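Local coordinates for protein mannan endo-1,4-beta-mannosidase (Cryptopygus antarcticus, PDB 4OOU) that hydrolyses internal beta-1,4 linkages of mannan backbones, releasing mainly mannobiose and mannotriose from short manno-oligosaccharides, at residues A[35-40]-A[377-382]; A[90-93]-A[99-102]; A[130-135]-A[140-145]; A[173-178]-A[274-279]; A[238-243]-A[256-261]. All blocks are in the same frame, centred on the assembly; numbering follows the deposited sequence.

Contact 1 (A[35-40]-A[377-382])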
# COMPACT_ATOMS: atom_id res chain seq x y z
N GLN A 35 -15.26 15.87 -0.64
CA GLN A 35 -16.08 14.86 0.11
C GLN A 35 -15.32 13.63 0.63
O GLN A 35 -14.47 13.08 -0.05
CB GLN A 35 -17.21 14.32 -0.79
CG GLN A 35 -18.22 15.35 -1.32
CD GLN A 35 -19.59 14.71 -1.67
OE1 GLN A 35 -20.25 14.07 -0.82
NE2 GLN A 35 -20.01 14.88 -2.93
N LYS A 36 -15.67 13.18 1.82
CA LYS A 36 -15.09 11.98 2.40
C LYS A 36 -15.20 10.87 1.38
O LYS A 36 -16.24 10.75 0.73
CB LYS A 36 -15.83 11.61 3.71
N VAL A 37 -14.14 10.09 1.19
CA VAL A 37 -14.27 8.88 0.35
C VAL A 37 -13.65 7.68 1.02
O VAL A 37 -12.69 7.79 1.76
CB VAL A 37 -13.76 9.01 -1.13
CG1 VAL A 37 -13.01 10.31 -1.41
CG2 VAL A 37 -12.96 7.79 -1.57
N PHE A 38 -14.28 6.54 0.74
CA PHE A 38 -13.88 5.23 1.23
C PHE A 38 -13.26 4.48 0.06
O PHE A 38 -13.82 4.54 -1.05
CB PHE A 38 -15.14 4.53 1.74
CG PHE A 38 -14.91 3.15 2.25
CD1 PHE A 38 -14.59 2.94 3.57
CD2 PHE A 38 -15.08 2.06 1.43
CE1 PHE A 38 -14.40 1.66 4.06
CE2 PHE A 38 -14.90 0.78 1.91
CZ PHE A 38 -14.56 0.58 3.23
N LEU A 39 -12.13 3.79 0.28
CA LEU A 39 -11.47 3.09 -0.82
C LEU A 39 -11.93 1.61 -0.91
O LEU A 39 -11.51 0.73 -0.14
CB LEU A 39 -9.96 3.23 -0.77
CG LEU A 39 -9.45 4.68 -0.95
CD1 LEU A 39 -7.93 4.80 -0.92
CD2 LEU A 39 -10.01 5.31 -2.22
N SER A 40 -12.83 1.36 -1.86
CA SER A 40 -13.39 0.03 -2.00
C SER A 40 -12.86 -0.64 -3.25
O SER A 40 -12.92 -0.07 -4.34
CB SER A 40 -14.90 0.11 -2.06
OG SER A 40 -15.41 -1.20 -1.96
N VAL A 377 -18.21 6.44 -2.50
CA VAL A 377 -17.51 5.31 -3.09
C VAL A 377 -17.26 5.60 -4.57
O VAL A 377 -16.12 5.77 -4.99
CB VAL A 377 -18.31 4.01 -2.86
CG1 VAL A 377 -17.70 2.81 -3.58
CG2 VAL A 377 -18.38 3.75 -1.38
N SER A 378 -18.33 5.66 -5.36
CA SER A 378 -18.19 5.85 -6.81
C SER A 378 -17.70 7.28 -7.03
O SER A 378 -18.41 8.22 -6.72
CB SER A 378 -19.51 5.57 -7.57
OG SER A 378 -19.73 6.56 -8.55
N VAL A 379 -16.47 7.42 -7.50
CA VAL A 379 -15.86 8.72 -7.60
C VAL A 379 -15.79 9.07 -9.07
O VAL A 379 -15.57 8.19 -9.89
CB VAL A 379 -14.45 8.74 -7.02
CG1 VAL A 379 -13.85 10.13 -7.20
CG2 VAL A 379 -14.46 8.37 -5.56
N ASN A 380 -15.98 10.35 -9.39
CA ASN A 380 -15.75 10.84 -10.75
C ASN A 380 -14.38 11.49 -10.73
O ASN A 380 -14.18 12.54 -10.11
CB ASN A 380 -16.85 11.81 -11.19
CG ASN A 380 -17.06 11.86 -12.72
OD1 ASN A 380 -17.08 10.83 -13.41
ND2 ASN A 380 -17.24 13.07 -13.24
N ILE A 381 -13.43 10.79 -11.35
CA ILE A 381 -12.04 11.20 -11.33
C ILE A 381 -11.80 12.11 -12.53
O ILE A 381 -12.01 11.72 -13.68
CB ILE A 381 -11.10 10.00 -11.39
CG1 ILE A 381 -11.36 9.05 -10.20
CG2 ILE A 381 -9.65 10.48 -11.43
CD1 ILE A 381 -10.48 7.81 -10.16
N ASN A 382 -11.36 13.32 -12.27
CA ASN A 382 -11.09 14.20 -13.36
C ASN A 382 -9.86 13.80 -14.13
O ASN A 382 -9.02 13.06 -13.68
CB ASN A 382 -11.06 15.69 -12.96
CG ASN A 382 -10.17 15.97 -11.78
OD1 ASN A 382 -9.11 15.36 -11.60
ND2 ASN A 382 -10.58 16.93 -10.98
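Phe38 and Val377 bring the two backbones closest, with CA atoms 5.6 Å apart and Phe38 O 4.3 Å from Val377 CA, after which the chain from Val377 onward runs off at an angle to the strand. The site belongs to a TIM barrel of glycosyl hydrolase family 5: residues 35-40 lie on strand 35-43, which has parallel neighbours in strands 79-86 and 337-340, and residues 377-382 are part of the irregular C-terminal tail. Backbone bonds of Met376 to Lys36 and Phe38 show that the tail pairs with the strand just before Val377. From there van der Waals contact takes over, burying 169 Å² in all. Val377 is oriented with CG1 anti to the backbone N (chi1 174°), which brings that methyl to Ser40 CB at 4.2 Å. Two residues further on, Val379 points back to the strand, and its CG2 meets Val37 CG2 at 4.3 Å, methyl against methyl. The aromatic part of Phe38 goes elsewhere, to an edge-to-face meeting with Tyr331 of helix 323-332, whereas Tyr32 of strand 29-32 touches both Val37 and Val379. An outside amide, that of Asn78, adds a polar link: its ND2 bonds to both Phe38 O and Val377 O, while its OD1 bonds to Ser40 N.

Contact 2 (A[90-93]-A[99-102])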
# COMPACT_ATOMS: atom_id res chain seq x y z
N VAL A 90 12.79 -6.81 -12.39
CA VAL A 90 12.85 -5.97 -13.58
C VAL A 90 13.24 -4.55 -13.17
O VAL A 90 14.09 -3.94 -13.82
CB VAL A 90 11.48 -5.88 -14.29
CG1 VAL A 90 11.46 -4.74 -15.32
CG2 VAL A 90 11.15 -7.18 -14.96
N SER A 91 12.59 -4.04 -12.13
CA SER A 91 12.90 -2.72 -11.60
C SER A 91 13.40 -2.70 -10.18
O SER A 91 13.15 -3.65 -9.42
CB SER A 91 11.64 -1.90 -11.60
OG SER A 91 11.76 -0.92 -12.58
N PRO A 92 14.11 -1.63 -9.78
CA PRO A 92 14.82 -0.68 -10.61
C PRO A 92 16.08 -1.34 -11.17
O PRO A 92 16.46 -2.42 -10.71
CB PRO A 92 15.22 0.41 -9.61
CG PRO A 92 15.32 -0.29 -8.30
CD PRO A 92 14.22 -1.30 -8.35
N ALA A 93 16.76 -0.70 -12.13
CA ALA A 93 17.98 -1.28 -12.72
C ALA A 93 19.23 -0.94 -11.88
O ALA A 93 19.46 0.23 -11.55
CB ALA A 93 18.16 -0.85 -14.17
N PHE A 99 24.41 -0.06 -7.48
CA PHE A 99 23.90 1.29 -7.51
C PHE A 99 22.85 1.32 -8.59
O PHE A 99 22.98 0.62 -9.60
CB PHE A 99 25.02 2.30 -7.82
CG PHE A 99 25.93 2.60 -6.65
CD1 PHE A 99 26.89 1.68 -6.24
CD2 PHE A 99 25.80 3.78 -5.93
CE1 PHE A 99 27.70 1.94 -5.14
CE2 PHE A 99 26.60 4.06 -4.83
CZ PHE A 99 27.56 3.14 -4.44
N VAL A 100 21.79 2.09 -8.38
CA VAL A 100 20.70 2.15 -9.36
C VAL A 100 21.11 3.04 -10.51
O VAL A 100 21.52 4.18 -10.29
CB VAL A 100 19.35 2.62 -8.72
CG1 VAL A 100 18.39 3.16 -9.76
CG2 VAL A 100 18.70 1.46 -7.98
N THR A 101 21.04 2.51 -11.72
CA THR A 101 21.34 3.31 -12.93
C THR A 101 20.10 3.96 -13.45
O THR A 101 20.16 5.05 -14.02
CB THR A 101 21.92 2.46 -14.10
OG1 THR A 101 20.95 1.50 -14.57
CG2 THR A 101 23.16 1.74 -13.68
N SER A 102 18.98 3.27 -13.29
CA SER A 102 17.72 3.72 -13.87
C SER A 102 16.50 2.90 -13.44
O SER A 102 16.52 2.03 -12.55
CB SER A 102 17.85 3.74 -15.40
OG SER A 102 18.52 2.60 -15.85
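Ala93 is bound to residues 99-102 through both of its backbone polar atoms: its N donates to Ser102 O at 2.8 Å (N-H...O angle 152°), and its O accepts from Thr101 N, also at 2.8 Å. Because Thr101 and Ser102 both face this one residue, the antiparallel pair 93-94/100-102 contains a classic beta bulge. Val100 CA, 3.2 Å away, makes a bent CA-H...O contact with Ala93 O. Beside these bonds Pro92 CG lies 3.8 Å from Val100 CG2, the two side chains crossing at about a right angle, and Pro92 CB rests 3.6 Å from Ser102 O. The peptide bond before Pro92 is cis, which probably helps to bring the ring to Val100. On the bulge, Thr101 OG1 and Ser102 OG each lie between their backbone N and carbonyl carbon (chi1 64° and 42°), which puts both on the side of Ala93 CB and within hydrogen-bonding distance of each other, 3.0 Å. Further out, Asp95 OD1 bonds to Phe99 N. Helix 149-167 backs the hairpin: Ser154 OG and Asn158 ND2 bond to Val100 N and O, Phe99 packs on the substrate-binding Ser150, and Pro92 touches both Tyr155 of that helix and His85 of strand 79-86.

Contact 3 (A[130-135]-A[140-145])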
# COMPACT_ATOMS: atom_id res chain seq x y z
N VAL A 130 2.60 0.06 -5.11
CA VAL A 130 3.50 -0.36 -4.02
C VAL A 130 4.90 -0.61 -4.55
O VAL A 130 5.10 -1.40 -5.48
CB VAL A 130 2.91 -1.45 -3.09
CG1 VAL A 130 2.00 -2.36 -3.81
CG2 VAL A 130 3.99 -2.28 -2.39
N LEU A 131 5.86 0.11 -3.95
CA LEU A 131 7.21 0.17 -4.46
C LEU A 131 7.96 -1.13 -4.29
O LEU A 131 8.26 -1.78 -5.29
CB LEU A 131 7.97 1.32 -3.79
CG LEU A 131 8.14 2.60 -4.63
CD1 LEU A 131 7.00 2.81 -5.58
CD2 LEU A 131 8.32 3.80 -3.74
N PHE A 132 8.23 -1.52 -3.05
CA PHE A 132 8.94 -2.77 -2.78
C PHE A 132 8.19 -3.73 -1.91
O PHE A 132 7.35 -3.36 -1.10
CB PHE A 132 10.25 -2.49 -2.07
CG PHE A 132 11.18 -1.61 -2.85
CD1 PHE A 132 12.02 -2.14 -3.81
CD2 PHE A 132 11.25 -0.26 -2.59
CE1 PHE A 132 12.89 -1.31 -4.51
CE2 PHE A 132 12.12 0.57 -3.26
CZ PHE A 132 12.94 0.05 -4.24
N ASN A 133 8.55 -4.99 -2.03
CA ASN A 133 8.06 -5.99 -1.08
C ASN A 133 8.96 -6.03 0.14
O ASN A 133 10.16 -5.96 -0.03
CB ASN A 133 8.07 -7.34 -1.76
CG ASN A 133 7.16 -8.35 -1.10
OD1 ASN A 133 7.23 -9.54 -1.43
ND2 ASN A 133 6.26 -7.90 -0.20
N GLY A 134 8.39 -6.12 1.34
CA GLY A 134 9.14 -6.44 2.56
C GLY A 134 8.75 -7.81 3.14
O GLY A 134 9.46 -8.38 3.98
N ALA A 135 7.62 -8.34 2.71
CA ALA A 135 7.21 -9.71 3.13
C ALA A 135 8.32 -10.71 2.78
O ALA A 135 8.82 -11.42 3.63
CB ALA A 135 5.89 -10.11 2.45
N SER A 140 19.61 -9.03 -3.04
CA SER A 140 20.73 -8.38 -2.38
C SER A 140 20.80 -6.89 -2.65
O SER A 140 20.99 -6.11 -1.74
CB SER A 140 22.05 -8.96 -2.89
OG SER A 140 22.21 -10.31 -2.52
N ASN A 141 20.71 -6.52 -3.91
CA ASN A 141 20.79 -5.12 -4.29
C ASN A 141 19.72 -4.28 -3.58
O ASN A 141 20.03 -3.20 -3.07
CB ASN A 141 20.70 -4.94 -5.81
CG ASN A 141 22.01 -5.23 -6.53
OD1 ASN A 141 23.12 -4.93 -6.04
ND2 ASN A 141 21.90 -5.79 -7.73
N VAL A 142 18.49 -4.79 -3.52
CA VAL A 142 17.46 -4.11 -2.72
C VAL A 142 17.80 -4.16 -1.23
O VAL A 142 17.71 -3.13 -0.51
CB VAL A 142 16.05 -4.71 -2.93
CG1 VAL A 142 15.01 -3.92 -2.12
CG2 VAL A 142 15.69 -4.71 -4.41
N GLN A 143 18.19 -5.34 -0.75
CA GLN A 143 18.56 -5.50 0.65
C GLN A 143 19.56 -4.41 1.06
O GLN A 143 19.42 -3.82 2.12
CB GLN A 143 19.14 -6.87 0.90
CG GLN A 143 18.09 -7.95 0.84
CD GLN A 143 18.69 -9.33 0.78
OE1 GLN A 143 19.81 -9.54 1.18
NE2 GLN A 143 17.93 -10.30 0.27
N ASN A 144 20.54 -4.13 0.20
CA ASN A 144 21.54 -3.13 0.54
C ASN A 144 21.02 -1.69 0.51
O ASN A 144 21.67 -0.80 1.03
CB ASN A 144 22.79 -3.25 -0.34
CG ASN A 144 23.56 -4.57 -0.12
OD1 ASN A 144 24.06 -5.16 -1.09
ND2 ASN A 144 23.65 -5.04 1.14
N LEU A 145 19.86 -1.46 -0.10
CA LEU A 145 19.23 -0.14 -0.02
C LEU A 145 18.89 0.23 1.44
O LEU A 145 18.91 1.40 1.80
CB LEU A 145 17.98 -0.08 -0.91
CG LEU A 145 18.12 0.46 -2.34
CD1 LEU A 145 19.49 0.25 -2.98
CD2 LEU A 145 17.02 -0.14 -3.21
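A strand-loop-helix step of the TIM barrel is joined here: Phe132, near the end of barrel strand 126-133, packs against Val142 and Leu145 of the short helix 140-145, which lies in the connection before helix 149-167. The two backbones stay well apart, their nearest CA atoms being those of Phe132 and Val142 at 8.6 Å, and the gap is bridged entirely by apolar side chains. Phe132 has CG anti to its carbonyl carbon (chi1 -59°), which directs the ring outward from the strand to the helix. Val142 answers with CG1, the branch anti to the backbone N (chi1 -178°); this methyl lies 3.9 Å from Phe132 CD1 and slightly further from Phe132 CE1, meeting the ring obliquely. Val142 and Leu145 are three residues apart and so project from the same side of the helix, and Leu145 too approaches the ring obliquely. Helical geometry is supported by the bond from Asn144 N to Ser140 O, 2.8 Å. Leu145 N bonds to Val142 O at 2.8 Å, an i to i+3 bond, and only weakly to Asn141 O. Asn144, a substrate-binding residue, lies between Val142 and Leu145 in sequence, and Leu145 comes near the side chain of substrate-binding Lys151. The packing thus connects part of the substrate site with the barrel wall. Around Phe132 the rings of His85 and Tyr155 add further aromatic contact. At the far end of the phenyl group, Phe132 CZ lies 4.2 Å from Leu145 CD2.

Contact 4 (A[173-178]-A[274-279])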
# COMPACT_ATOMS: atom_id res chain seq x y z
N LEU A 173 -3.61 8.36 -9.66
CA LEU A 173 -2.61 7.87 -8.72
C LEU A 173 -2.96 8.34 -7.34
O LEU A 173 -2.64 9.46 -6.95
CB LEU A 173 -1.20 8.34 -9.09
CG LEU A 173 0.01 7.84 -8.28
CD1 LEU A 173 -0.04 6.36 -8.01
CD2 LEU A 173 1.28 8.15 -9.03
N ALA A 174 -3.64 7.48 -6.60
CA ALA A 174 -4.09 7.82 -5.28
C ALA A 174 -2.93 7.94 -4.29
O ALA A 174 -2.86 8.89 -3.55
CB ALA A 174 -5.11 6.79 -4.80
N ALA A 175 -2.03 6.97 -4.28
CA ALA A 175 -0.96 6.91 -3.25
C ALA A 175 0.21 6.01 -3.64
O ALA A 175 0.08 5.07 -4.45
CB ALA A 175 -1.53 6.43 -1.95
N TRP A 176 1.36 6.29 -3.04
CA TRP A 176 2.53 5.43 -3.17
C TRP A 176 2.70 4.66 -1.88
O TRP A 176 2.56 5.22 -0.80
CB TRP A 176 3.80 6.26 -3.40
CG TRP A 176 3.67 7.23 -4.52
CD1 TRP A 176 2.96 8.40 -4.53
CD2 TRP A 176 4.26 7.11 -5.81
NE1 TRP A 176 3.06 9.02 -5.75
CE2 TRP A 176 3.85 8.25 -6.56
CE3 TRP A 176 5.07 6.15 -6.41
CZ2 TRP A 176 4.28 8.47 -7.87
CZ3 TRP A 176 5.48 6.35 -7.70
CH2 TRP A 176 5.09 7.52 -8.42
N GLU A 177 3.02 3.38 -1.98
CA GLU A 177 3.36 2.59 -0.81
C GLU A 177 4.80 2.15 -0.87
O GLU A 177 5.26 1.44 -1.78
CB GLU A 177 2.45 1.39 -0.69
CG GLU A 177 2.74 0.54 0.50
CD GLU A 177 1.70 -0.54 0.74
OE1 GLU A 177 0.56 -0.43 0.21
OE2 GLU A 177 2.07 -1.50 1.47
N VAL A 178 5.54 2.56 0.14
CA VAL A 178 6.97 2.36 0.11
C VAL A 178 7.31 0.91 0.17
O VAL A 178 8.10 0.42 -0.63
CB VAL A 178 7.68 3.03 1.30
CG1 VAL A 178 9.18 2.91 1.12
CG2 VAL A 178 7.28 4.48 1.39
N ILE A 274 4.18 8.96 6.55
CA ILE A 274 3.07 8.36 5.85
C ILE A 274 1.87 9.24 6.10
O ILE A 274 1.78 9.88 7.12
CB ILE A 274 2.79 6.89 6.21
CG1 ILE A 274 2.60 6.66 7.69
CG2 ILE A 274 3.92 6.02 5.73
CD1 ILE A 274 2.38 5.18 8.00
N ASN A 275 0.98 9.29 5.12
CA ASN A 275 -0.20 10.13 5.20
C ASN A 275 -1.42 9.36 5.65
O ASN A 275 -2.39 10.00 6.08
CB ASN A 275 -0.41 10.75 3.85
CG ASN A 275 0.80 11.54 3.43
OD1 ASN A 275 1.52 11.19 2.49
ND2 ASN A 275 1.07 12.58 4.20
N PHE A 276 -1.37 8.03 5.53
CA PHE A 276 -2.40 7.12 5.98
C PHE A 276 -1.82 5.77 6.41
O PHE A 276 -0.90 5.24 5.79
CB PHE A 276 -3.55 6.98 4.95
CG PHE A 276 -3.23 6.19 3.68
CD1 PHE A 276 -3.28 4.81 3.66
CD2 PHE A 276 -3.01 6.84 2.48
CE1 PHE A 276 -3.03 4.09 2.49
CE2 PHE A 276 -2.77 6.13 1.31
CZ PHE A 276 -2.78 4.75 1.32
N TYR A 277 -2.35 5.24 7.51
CA TYR A 277 -1.97 3.94 8.02
C TYR A 277 -2.68 2.86 7.21
O TYR A 277 -3.62 3.11 6.43
CB TYR A 277 -2.38 3.83 9.47
CG TYR A 277 -1.72 4.86 10.38
CD1 TYR A 277 -0.39 4.76 10.76
CD2 TYR A 277 -2.47 5.90 10.93
CE1 TYR A 277 0.19 5.70 11.61
CE2 TYR A 277 -1.89 6.82 11.79
CZ TYR A 277 -0.57 6.72 12.12
OH TYR A 277 -0.05 7.67 12.98
N GLN A 278 -2.24 1.63 7.41
CA GLN A 278 -2.74 0.52 6.63
C GLN A 278 -2.40 -0.77 7.33
O GLN A 278 -1.22 -1.10 7.51
CB GLN A 278 -2.11 0.52 5.25
CG GLN A 278 -2.78 -0.37 4.20
CD GLN A 278 -1.88 -0.70 3.02
OE1 GLN A 278 -1.82 -1.87 2.59
NE2 GLN A 278 -1.15 0.30 2.52
N MET A 279 -3.44 -1.49 7.74
CA MET A 279 -3.24 -2.82 8.28
C MET A 279 -3.74 -3.84 7.28
O MET A 279 -4.60 -3.55 6.45
CB MET A 279 -3.97 -2.93 9.60
CG MET A 279 -3.50 -1.95 10.67
SD MET A 279 -4.70 -1.71 11.99
CE MET A 279 -3.82 -0.54 13.02
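Gln278 NE2 donates to Glu177 OE1 at 3.0 Å in a nearly straight bond (172° at the hydrogen), and the same amide nitrogen has a weak second bond to Thr239 OG1. The acceptor lies practically in the plane of the glutamine amide, yet the donor reaches OE1 from well above the carboxylate plane; the carboxylate and amide planes stand 80° apart. Both side chains are extended and meet inside the barrel: Glu177 has CG anti to the backbone N (chi1 180°), as does Gln278. Nearer the start of the strand, Ala175 CB touches the edge of the Phe276 ring, 3.5 Å from CE2 and 3.9 Å from CZ, near the ring plane. Phe30 meets that ring edge-to-face, so an apolar contact lies beside the polar pair. Outside partners fix the polar ends. Arg81 forms a salt bridge with Glu177 OE2, and His280 NE2 is hydrogen-bonded to Gln278 OE1. With OE1 so bonded and NE2 donating to Glu177 OE1, the modelled amide orientation is consistent with its surroundings. The buried carboxylate, balanced by arginine and amide, is probably kept anionic, and the network extends to within about 5 Å of the side chain of Glu312, the probable nucleophile.

Contact 5 (A[238-243]-A[256-261])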
# COMPACT_ATOMS: atom_id res chain seq x y z
N VAL A 238 1.45 8.91 0.93
CA VAL A 238 2.35 7.79 1.12
C VAL A 238 1.81 6.93 2.22
O VAL A 238 1.24 7.46 3.19
CB VAL A 238 3.75 8.22 1.43
CG1 VAL A 238 4.65 7.00 1.50
CG2 VAL A 238 4.26 9.16 0.33
N THR A 239 1.98 5.61 2.04
CA THR A 239 1.61 4.64 3.05
C THR A 239 2.66 3.54 3.15
O THR A 239 3.65 3.50 2.42
CB THR A 239 0.22 4.01 2.74
OG1 THR A 239 -0.32 3.31 3.88
CG2 THR A 239 0.31 3.05 1.61
N VAL A 240 2.40 2.67 4.11
CA VAL A 240 3.12 1.48 4.35
C VAL A 240 2.03 0.50 4.84
O VAL A 240 1.17 0.88 5.65
CB VAL A 240 4.17 1.69 5.45
CG1 VAL A 240 4.75 0.37 5.92
CG2 VAL A 240 5.26 2.61 4.95
N GLY A 241 2.04 -0.73 4.34
CA GLY A 241 1.00 -1.71 4.66
C GLY A 241 1.55 -2.79 5.58
O GLY A 241 2.26 -3.70 5.12
N SER A 242 1.28 -2.68 6.87
CA SER A 242 1.76 -3.69 7.80
C SER A 242 1.01 -5.00 7.67
O SER A 242 -0.15 -5.03 7.23
CB SER A 242 1.69 -3.22 9.24
OG SER A 242 2.79 -2.36 9.48
N TRP A 243 1.69 -6.07 8.06
CA TRP A 243 1.10 -7.41 7.95
C TRP A 243 -0.07 -7.64 8.89
O TRP A 243 -0.87 -8.50 8.62
CB TRP A 243 2.18 -8.49 8.09
CG TRP A 243 2.16 -9.43 9.23
CD1 TRP A 243 1.83 -10.77 9.18
CD2 TRP A 243 2.65 -9.19 10.55
NE1 TRP A 243 2.05 -11.36 10.41
CE2 TRP A 243 2.56 -10.41 11.26
CE3 TRP A 243 3.15 -8.06 11.20
CZ2 TRP A 243 2.93 -10.53 12.59
CZ3 TRP A 243 3.51 -8.18 12.54
CH2 TRP A 243 3.39 -9.41 13.22
N ASN A 256 2.64 1.42 17.59
CA ASN A 256 2.56 2.02 16.26
C ASN A 256 3.98 2.41 15.85
O ASN A 256 4.47 3.46 16.25
CB ASN A 256 1.64 3.25 16.28
CG ASN A 256 1.49 3.93 14.91
OD1 ASN A 256 2.11 3.54 13.90
ND2 ASN A 256 0.65 4.96 14.88
N HIS A 257 4.63 1.58 15.04
CA HIS A 257 6.00 1.84 14.66
C HIS A 257 6.19 2.84 13.55
O HIS A 257 7.33 3.13 13.23
CB HIS A 257 6.70 0.55 14.24
CG HIS A 257 7.14 -0.28 15.38
ND1 HIS A 257 6.35 -1.27 15.93
CD2 HIS A 257 8.29 -0.27 16.10
CE1 HIS A 257 7.00 -1.84 16.94
NE2 HIS A 257 8.17 -1.24 17.07
N TYR A 258 5.11 3.37 12.98
CA TYR A 258 5.21 4.21 11.78
C TYR A 258 4.60 5.61 11.93
O TYR A 258 4.41 6.32 10.94
CB TYR A 258 4.62 3.46 10.58
CG TYR A 258 5.20 2.05 10.37
CD1 TYR A 258 4.67 0.97 11.01
CD2 TYR A 258 6.26 1.83 9.52
CE1 TYR A 258 5.17 -0.30 10.81
CE2 TYR A 258 6.78 0.57 9.33
CZ TYR A 258 6.22 -0.50 9.98
OH TYR A 258 6.72 -1.79 9.82
N LYS A 259 4.32 6.01 13.17
CA LYS A 259 3.90 7.40 13.45
C LYS A 259 4.96 8.41 13.06
O LYS A 259 6.15 8.12 13.10
CB LYS A 259 3.47 7.61 14.93
CG LYS A 259 4.32 7.03 16.08
CD LYS A 259 3.46 7.06 17.37
CE LYS A 259 4.21 6.73 18.66
NZ LYS A 259 4.24 5.28 19.03
N ASP A 260 4.52 9.59 12.65
CA ASP A 260 5.45 10.69 12.33
C ASP A 260 6.72 10.66 13.22
O ASP A 260 7.81 10.45 12.70
CB ASP A 260 4.76 12.05 12.43
CG ASP A 260 3.70 12.28 11.36
OD1 ASP A 260 3.07 11.31 10.82
OD2 ASP A 260 3.48 13.47 11.05
N SER A 261 6.58 10.85 14.54
CA SER A 261 7.78 10.91 15.45
C SER A 261 8.83 9.82 15.12
O SER A 261 10.02 10.14 14.89
CB SER A 261 7.41 10.91 16.97
OG SER A 261 7.19 9.61 17.52
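Two hydroxyl-bearing side chains, Ser242 and Tyr258, lie close together without bonding to each other: Ser242 OG is 3.4 Å from Tyr258 CE1 and 4.0 Å from Tyr258 OH. Both hydroxyls instead share an outside acceptor, Glu183 OE2, while Glu183 OE1 bonds to Trp243 N; Gln248 NE2 is a further partner of Ser242 OG. On the aromatic carbons the approaches differ. Val240 CG1 lies over one face of the Tyr258 ring, 4.0 Å from Tyr258 CE2, the two side chains crossing at about a right angle, whereas Ser242 OG comes in obliquely. Val240 CG1 is anti to the backbone N (chi1 169°), and Tyr258 has CG anti to its carbonyl carbon (chi1 -53°), which turns its ring to the strand. The backbone under the tyrosine is set by an Asx turn, in which Asn256 OD1 accepts from Tyr258 N at 3.1 Å. Met215 and Leu219 of helix 215-232 also touch Tyr258, and Ile222 of that helix touches Val240. An aromatic side chain from the loop before helix 260-267 is thus packed on the outward face of strand 238-241, at the strand's C-terminal end, where TIM barrels place their active sites and where substrate-binding Trp243 follows.

In the fold
Contact 1 joins the first barrel strand to the C-terminal tail, and every other contact is nested within the chain it encloses. Contacts 2 and 3 follow in series, their centres 12 Å apart, and touch where Pro92 CD meets Phe132 CE1 at 4.1 Å. Contact 4 joins strand 173-177 to the segment leading into strand 277-281 and encloses contact 5, with centres 9 Å apart. Strands 126-133, 173-177 and 238-241 lie side by side in one sheet, so contacts 3, 4 and 5 follow consecutive staves. The centres of contacts 1 and 3 are about 31 Å apart, on opposite sides of the chain's centre. Contacts 3 and 5 contain substrate-binding residues and contact 4 approaches the probable nucleophile, whereas contact 1 lies away from these sites.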